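Local coordinates for SCO1 protein (Saccharomyces cerevisiae, PDB 2B7K), which is required for the accumulation of cytochrome c oxidase subunits 1 and 2 and is thought to act in mitochondrial copper transport or in copper insertion into the oxidase, at residues Lys37-Gly41 with Lys42-Ile46; Lys173-Glu176 with His177-Tyr181; Asp115-Lys118 with Asn119-Lys123. All blocks are in the same frame, centred on the assembly; numbering follows the deposited sequence.

Interaction 1 of 3, residues Lys37-Gly41 with Lys42-Ile46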
loop_
_atom_site.group_PDB
_atom_site.type_symbol
_atom_site.label_atom_id
_atom_site.label_comp_id
_atom_site.label_asym_id
_atom_site.label_seq_id
_atom_site.Cartn_x
_atom_site.Cartn_y
_atom_site.Cartn_z
ATOM N N LYS A 37 9.770 -5.547 8.466
ATOM C CA LYS A 37 9.879 -6.992 8.653
ATOM C C LYS A 37 8.548 -7.689 8.363
ATOM O O LYS A 37 8.515 -8.878 8.047
ATOM C CB LYS A 37 10.322 -7.309 10.084
ATOM C CG LYS A 37 11.636 -6.657 10.479
ATOM C CD LYS A 37 12.760 -7.045 9.536
ATOM C CE LYS A 37 13.090 -8.524 9.641
ATOM N NZ LYS A 37 13.577 -8.882 11.001
ATOM N N ASN A 38 7.450 -6.947 8.465
ATOM C CA ASN A 38 6.129 -7.515 8.203
ATOM C C ASN A 38 5.838 -7.642 6.709
ATOM O O ASN A 38 4.779 -8.137 6.315
ATOM C CB ASN A 38 5.033 -6.678 8.874
ATOM C CG ASN A 38 5.029 -6.818 10.390
ATOM O OD1 ASN A 38 5.703 -6.074 11.103
ATOM N ND2 ASN A 38 4.270 -7.791 10.886
ATOM N N LEU A 39 6.775 -7.195 5.876
ATOM C CA LEU A 39 6.609 -7.292 4.426
ATOM C C LEU A 39 7.153 -8.629 3.937
ATOM O O LEU A 39 6.859 -9.070 2.828
ATOM C CB LEU A 39 7.377 -6.177 3.718
ATOM C CG LEU A 39 6.976 -4.732 4.018
ATOM C CD1 LEU A 39 7.837 -3.800 3.175
ATOM C CD2 LEU A 39 5.495 -4.531 3.709
ATOM N N LEU A 40 7.961 -9.266 4.773
ATOM C CA LEU A 40 8.580 -10.540 4.419
ATOM C C LEU A 40 7.598 -11.699 4.273
ATOM O O LEU A 40 6.632 -11.811 5.026
ATOM C CB LEU A 40 9.647 -10.897 5.459
ATOM C CG LEU A 40 10.769 -9.863 5.596
ATOM C CD1 LEU A 40 11.714 -10.268 6.725
ATOM C CD2 LEU A 40 11.519 -9.750 4.273
ATOM N N GLY A 41 7.851 -12.550 3.284
ATOM C CA GLY A 41 7.007 -13.712 3.063
ATOM C C GLY A 41 5.743 -13.514 2.249
ATOM O O GLY A 41 4.926 -14.423 2.150
ATOM N N LYS A 42 5.560 -12.336 1.667
ATOM C CA LYS A 42 4.363 -12.103 0.871
ATOM C C LYS A 42 4.490 -10.914 -0.057
ATOM O O LYS A 42 5.410 -10.120 0.068
ATOM C CB LYS A 42 3.154 -11.929 1.791
ATOM C CG LYS A 42 3.449 -11.151 3.058
ATOM C CD LYS A 42 2.376 -11.398 4.104
ATOM C CE LYS A 42 2.786 -10.846 5.457
ATOM N NZ LYS A 42 1.795 -11.189 6.513
ATOM N N PHE A 43 3.578 -10.820 -1.018
ATOM C CA PHE A 43 3.581 -9.700 -1.945
ATOM C C PHE A 43 2.700 -8.645 -1.307
ATOM O O PHE A 43 1.549 -8.911 -0.973
ATOM C CB PHE A 43 3.017 -10.125 -3.300
ATOM C CG PHE A 43 4.072 -10.542 -4.282
ATOM C CD1 PHE A 43 4.855 -9.586 -4.921
ATOM C CD2 PHE A 43 4.311 -11.886 -4.538
ATOM C CE1 PHE A 43 5.866 -9.963 -5.804
ATOM C CE2 PHE A 43 5.321 -12.276 -5.419
ATOM C CZ PHE A 43 6.097 -11.314 -6.051
ATOM N N SER A 44 3.254 -7.455 -1.120
ATOM C CA SER A 44 2.513 -6.376 -0.500
ATOM C C SER A 44 2.328 -5.252 -1.499
ATOM O O SER A 44 3.149 -5.064 -2.388
ATOM C CB SER A 44 3.279 -5.853 0.723
ATOM O OG SER A 44 3.531 -6.896 1.657
ATOM N N ILE A 45 1.234 -4.518 -1.359
ATOM C CA ILE A 45 0.989 -3.386 -2.232
ATOM C C ILE A 45 0.694 -2.217 -1.293
ATOM O O ILE A 45 -0.230 -2.262 -0.482
ATOM C CB ILE A 45 -0.168 -3.672 -3.225
ATOM C CG1 ILE A 45 -0.291 -2.497 -4.197
ATOM C CG2 ILE A 45 -1.472 -3.956 -2.474
ATOM C CD1 ILE A 45 -1.041 -2.828 -5.488
ATOM N N ILE A 46 1.523 -1.189 -1.392
ATOM C CA ILE A 46 1.425 -0.025 -0.526
ATOM C C ILE A 46 0.932 1.235 -1.214
ATOM O O ILE A 46 1.346 1.555 -2.327
ATOM C CB ILE A 46 2.801 0.277 0.094
ATOM C CG1 ILE A 46 3.311 -0.969 0.823
ATOM C CG2 ILE A 46 2.706 1.467 1.041
ATOM C CD1 ILE A 46 4.756 -0.859 1.274
HETATM O O HOH W 1 6.025 -7.543 0.770
#

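Interaction 2 of 3, residues Lys173-Glu176 with His177-Tyr181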
loop_
_atom_site.group_PDB
_atom_site.type_symbol
_atom_site.label_atom_id
_atom_site.label_comp_id
_atom_site.label_asym_id
_atom_site.label_seq_id
_atom_site.Cartn_x
_atom_site.Cartn_y
_atom_site.Cartn_z
ATOM N N LYS A 173 -0.398 -6.672 -14.652
ATOM C CA LYS A 173 0.965 -6.386 -14.220
ATOM C C LYS A 173 1.315 -7.078 -12.908
ATOM O O LYS A 173 2.417 -7.601 -12.743
ATOM C CB LYS A 173 1.161 -4.873 -14.070
ATOM C CG LYS A 173 2.606 -4.450 -13.838
ATOM C CD LYS A 173 3.461 -4.753 -15.061
ATOM C CE LYS A 173 4.860 -4.174 -14.928
ATOM N NZ LYS A 173 5.667 -4.413 -16.157
ATOM N N ILE A 174 0.383 -7.075 -11.962
ATOM C CA ILE A 174 0.628 -7.720 -10.681
ATOM C C ILE A 174 0.757 -9.234 -10.866
ATOM O O ILE A 174 1.673 -9.853 -10.329
ATOM C CB ILE A 174 -0.507 -7.379 -9.686
ATOM C CG1 ILE A 174 -0.466 -5.876 -9.386
ATOM C CG2 ILE A 174 -0.359 -8.188 -8.407
ATOM C CD1 ILE A 174 -1.628 -5.367 -8.562
ATOM N N VAL A 175 -0.147 -9.823 -11.642
ATOM C CA VAL A 175 -0.102 -11.261 -11.893
ATOM C C VAL A 175 1.265 -11.660 -12.449
ATOM O O VAL A 175 1.872 -12.627 -11.993
ATOM C CB VAL A 175 -1.206 -11.680 -12.890
ATOM C CG1 VAL A 175 -1.069 -13.167 -13.235
ATOM C CG2 VAL A 175 -2.579 -11.400 -12.281
ATOM N N GLU A 176 1.744 -10.901 -13.426
ATOM C CA GLU A 176 3.041 -11.153 -14.055
ATOM C C GLU A 176 4.156 -11.262 -13.010
ATOM O O GLU A 176 4.968 -12.192 -13.041
ATOM C CB GLU A 176 3.348 -10.022 -15.044
ATOM C CG GLU A 176 4.628 -10.195 -15.845
ATOM C CD GLU A 176 4.843 -9.071 -16.846
ATOM O OE1 GLU A 176 5.853 -9.110 -17.581
ATOM O OE2 GLU A 176 4.002 -8.147 -16.903
ATOM N N HIS A 177 4.188 -10.313 -12.081
ATOM C CA HIS A 177 5.195 -10.295 -11.023
ATOM C C HIS A 177 5.073 -11.455 -10.043
ATOM O O HIS A 177 6.068 -12.071 -9.668
ATOM C CB HIS A 177 5.112 -8.982 -10.242
ATOM C CG HIS A 177 5.769 -7.827 -10.927
ATOM N ND1 HIS A 177 7.134 -7.739 -11.090
ATOM C CD2 HIS A 177 5.249 -6.718 -11.504
ATOM C CE1 HIS A 177 7.428 -6.626 -11.737
ATOM N NE2 HIS A 177 6.302 -5.988 -12.000
ATOM N N VAL A 178 3.849 -11.739 -9.613
ATOM C CA VAL A 178 3.618 -12.808 -8.655
ATOM C C VAL A 178 3.934 -14.189 -9.214
ATOM O O VAL A 178 4.623 -14.984 -8.566
ATOM C CB VAL A 178 2.153 -12.790 -8.157
ATOM C CG1 VAL A 178 1.899 -13.951 -7.211
ATOM C CG2 VAL A 178 1.872 -11.473 -7.459
ATOM N N LYS A 179 3.436 -14.467 -10.413
ATOM C CA LYS A 179 3.652 -15.772 -11.027
ATOM C C LYS A 179 5.076 -16.035 -11.498
ATOM O O LYS A 179 5.484 -17.193 -11.604
ATOM C CB LYS A 179 2.679 -15.979 -12.193
ATOM C CG LYS A 179 1.216 -15.983 -11.776
ATOM C CD LYS A 179 0.347 -16.855 -12.684
ATOM C CE LYS A 179 0.356 -16.397 -14.138
ATOM N NZ LYS A 179 1.661 -16.634 -14.819
ATOM N N SER A 180 5.839 -14.984 -11.773
ATOM C CA SER A 180 7.211 -15.175 -12.233
ATOM C C SER A 180 8.217 -15.076 -11.090
ATOM O O SER A 180 9.413 -15.294 -11.284
ATOM C CB SER A 180 7.559 -14.146 -13.312
ATOM O OG SER A 180 7.656 -12.843 -12.769
ATOM N N TYR A 181 7.735 -14.758 -9.894
ATOM C CA TYR A 181 8.617 -14.623 -8.738
ATOM C C TYR A 181 9.346 -15.909 -8.361
ATOM O O TYR A 181 8.772 -16.996 -8.388
ATOM C CB TYR A 181 7.832 -14.137 -7.517
ATOM C CG TYR A 181 8.647 -14.140 -6.241
ATOM C CD1 TYR A 181 9.607 -13.158 -6.000
ATOM C CD2 TYR A 181 8.483 -15.148 -5.289
ATOM C CE1 TYR A 181 10.384 -13.181 -4.845
ATOM C CE2 TYR A 181 9.258 -15.180 -4.134
ATOM C CZ TYR A 181 10.203 -14.196 -3.919
ATOM O OH TYR A 181 10.972 -14.229 -2.777
#

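Interaction 3 of 3, residues Asp115-Lys118 with Asn119-Lys123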
loop_
_atom_site.group_PDB
_atom_site.type_symbol
_atom_site.label_atom_id
_atom_site.label_comp_id
_atom_site.label_asym_id
_atom_site.label_seq_id
_atom_site.Cartn_x
_atom_site.Cartn_y
_atom_site.Cartn_z
ATOM N N ASP A 115 7.484 11.526 13.413
ATOM C CA ASP A 115 8.803 11.007 13.069
ATOM C C ASP A 115 8.763 9.669 12.337
ATOM O O ASP A 115 9.480 9.469 11.353
ATOM C CB ASP A 115 9.670 10.886 14.325
ATOM C CG ASP A 115 10.172 12.233 14.817
ATOM O OD1 ASP A 115 10.851 12.274 15.865
ATOM O OD2 ASP A 115 9.891 13.254 14.151
ATOM N N GLU A 116 7.934 8.750 12.816
ATOM C CA GLU A 116 7.824 7.443 12.180
ATOM C C GLU A 116 7.236 7.560 10.772
ATOM O O GLU A 116 7.718 6.918 9.835
ATOM C CB GLU A 116 6.945 6.508 13.021
ATOM C CG GLU A 116 7.498 6.216 14.414
ATOM C CD GLU A 116 6.548 5.372 15.251
ATOM O OE1 GLU A 116 5.325 5.613 15.178
ATOM O OE2 GLU A 116 7.026 4.480 15.993
ATOM N N VAL A 117 6.195 8.373 10.631
ATOM C CA VAL A 117 5.550 8.550 9.333
ATOM C C VAL A 117 6.481 9.268 8.358
ATOM O O VAL A 117 6.593 8.883 7.190
ATOM C CB VAL A 117 4.229 9.344 9.475
ATOM C CG1 VAL A 117 3.653 9.656 8.106
ATOM C CG2 VAL A 117 3.227 8.539 10.291
ATOM N N LYS A 118 7.149 10.309 8.846
ATOM C CA LYS A 118 8.080 11.079 8.030
ATOM C C LYS A 118 9.155 10.155 7.461
ATOM O O LYS A 118 9.535 10.267 6.295
ATOM C CB LYS A 118 8.732 12.181 8.876
ATOM C CG LYS A 118 9.813 12.979 8.154
ATOM C CD LYS A 118 10.494 13.978 9.086
ATOM C CE LYS A 118 9.508 15.001 9.630
ATOM N NZ LYS A 118 10.167 15.996 10.532
ATOM N N ASN A 119 9.647 9.240 8.289
ATOM C CA ASN A 119 10.669 8.304 7.839
ATOM C C ASN A 119 10.126 7.366 6.761
ATOM O O ASN A 119 10.776 7.134 5.742
ATOM C CB ASN A 119 11.191 7.471 9.009
ATOM C CG ASN A 119 12.119 6.363 8.555
ATOM O OD1 ASN A 119 13.197 6.619 8.017
ATOM N ND2 ASN A 119 11.698 5.122 8.754
ATOM N N ALA A 120 8.937 6.821 6.989
ATOM C CA ALA A 120 8.349 5.909 6.014
ATOM C C ALA A 120 8.182 6.612 4.668
ATOM O O ALA A 120 8.501 6.055 3.615
ATOM C CB ALA A 120 7.000 5.396 6.521
ATOM N N CYS A 121 7.689 7.843 4.703
ATOM C CA CYS A 121 7.496 8.602 3.479
ATOM C C CYS A 121 8.833 8.855 2.784
ATOM O O CYS A 121 8.920 8.811 1.556
ATOM C CB CYS A 121 6.787 9.925 3.786
ATOM S SG CYS A 121 5.060 9.724 4.304
ATOM N N LYS A 122 9.874 9.112 3.569
ATOM C CA LYS A 122 11.201 9.360 3.011
ATOM C C LYS A 122 11.756 8.123 2.317
ATOM O O LYS A 122 12.335 8.216 1.233
ATOM C CB LYS A 122 12.166 9.802 4.113
ATOM C CG LYS A 122 13.608 9.948 3.647
ATOM C CD LYS A 122 14.521 10.381 4.783
ATOM C CE LYS A 122 14.169 11.777 5.278
ATOM N NZ LYS A 122 14.343 12.801 4.209
ATOM N N LYS A 123 11.580 6.964 2.947
ATOM C CA LYS A 123 12.063 5.709 2.390
ATOM C C LYS A 123 11.434 5.371 1.043
ATOM O O LYS A 123 12.066 4.733 0.207
ATOM C CB LYS A 123 11.814 4.564 3.375
ATOM C CG LYS A 123 13.034 4.178 4.204
ATOM C CD LYS A 123 13.654 5.379 4.892
ATOM C CE LYS A 123 14.953 5.003 5.588
ATOM N NZ LYS A 123 14.742 3.949 6.614
HETATM O O HOH W 2 9.408 4.687 10.316
#

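Interaction 1 of 3, residues Lys37-Gly41 with Lys42-Ile46
Leu39 to Lys42 form a type II beta turn that swings the chain out of the 3-10 segment 37-38 and into strand 44-49, with the directions of 38-41 and 42-46 lying 134° apart. Gly41, at the third position, has a positive phi (84°) at which a side chain would jam against the carbonyl O of Leu40. Lys42 then folds back along the turn. Its CG sits between the backbone N and the carbonyl carbon (chi1 38°), and from there the extended chain carries CE alongside Asn38 O, 3.5 Å away. On the buried side, the CD2 methyl of Leu39 reaches Ser44 OG at 3.7 Å and Ile46 CD1 at 4.5 Å, the latter a loose apolar touch. Water 1 bridges Leu39 and Ser44, hydrogen-bonded to Leu39 O at 2.7 Å and to Ser44 OG, also at 2.7 Å. Gln80 NE2, from strand 80-85, is hydrogen-bonded to both Ser44 OG and Asn38 O. The two arms of the turn are thus joined by one water, the Gln80 amide and the single Leu39 methyl, so the buried serine hydroxyl is satisfied by partners that also tie the loop to the strand.

Interaction 2 of 3, residues Lys173-Glu176 with His177-Tyr181
Glu176 O is gripped twice by Ser180, through OG at 2.8 Å and through the backbone N at 3.2 Å, the two donors reaching it from opposite faces of the carbonyl plane. Ser180 OG, placed between its own backbone N and carbonyl carbon (chi1 70°), is turned back over the preceding turn, where it supplements the bent main-chain bond (N-H...O 138°) close to the end of the helix. One turn earlier, His177 and Lys173 meet obliquely: CD2 of the ring lies 3.2 Å from Lys173 O, and Lys173 CE is 3.7 Å from His177 NE2. The lysine reaches it through a bend at chi2 (66°). His177 NE2 is buried by this contact and has no partner in the model. Without the imidazole, as with an alanine here, the aliphatic part of Lys173 would probably lose its flat neighbour and be freer to turn. On the other faces, Val175 CG1 packs 3.6 Å from Lys179 CE, and Ile174 CG2 lies 4.1 Å from Val178 CG2, each pair side by side. Ile174 and Val175 also cover Leu71 of helix 56-75, while Lys173 and His177 touch Asp159 of strand 157-161. This is the pattern of an amphipathic alpha helix, here the C-terminal helix 169-180 packed against the sheet of a thioredoxin-like domain.

Interaction 3 of 3, residues Asp115-Lys118 with Asn119-Lys123
Asn119 and Glu116 are joined through water 2, which donates to Glu116 O at 2.8 Å and accepts from Asn119 ND2, also at 2.8 Å. In the asparagine, CB rests near Asp115 O, and CG, set anti to the backbone N (chi1 172°), carries the amide away from the preceding turn. The same ND2 is hydrogen-bonded to Pro23 O, and the two bonds probably restrain rotation of the amide. Its other end, OD1, takes a weak bond of 3.4 Å from Lys123 NZ, one turn on, and that ammonium group also reaches Pro23 O. Glu116 O has a second donor in Ala120 N, while the carboxylate of Glu116 turns to the start of the helix, where OE1 accepts from Thr113 N.

Val117 and Cys121 form the apolar side of the contact. Cys121 SG stands beside its own backbone N (chi1 -69°), which swings it back to 3.4 Å from Val117 O and 4.1 Å from Val117 CG1. Cys121 N also donates to Val117 O at 2.9 Å. The Cys121 side chain remains about 10 Å from that of His144, a probable copper ligand. Lys118 and Lys122 leave the helix on its exposed side; Lys122 CB brushes Lys118 O at 3.4 Å, and beyond it both chains bend at chi3.

Helix 114-123 follows strand 108-111. Asn119 and Glu116 face the N-terminal segment, with Asn119 on Phe24 and Glu116 on His25 and Leu26 of strand 25-28. Val117 and Cys121 instead meet the loop after strand 80-85, touching Pro88 and Cys86 respectively.

Read from the N terminus, the three contacts follow in series, and none encloses or crosses another. Interaction 1 closes the short turn between strands 33-35 and 44-49, interaction 3 spans successive turns of helix 114-123, and interaction 2 does the same near the end of helix 169-180. Interactions 1 and 2 touch: the Phe43 ring meets Tyr181 edge-to-face and packs on Val178, while Ile45 CD1 reaches Ile174 CD1, tying 42-46 to the last helix. Interaction 3 stands apart, with nearest atoms about 8 Å from interaction 1 and about 17 Å from interaction 2, which lies across the chain's centre from it.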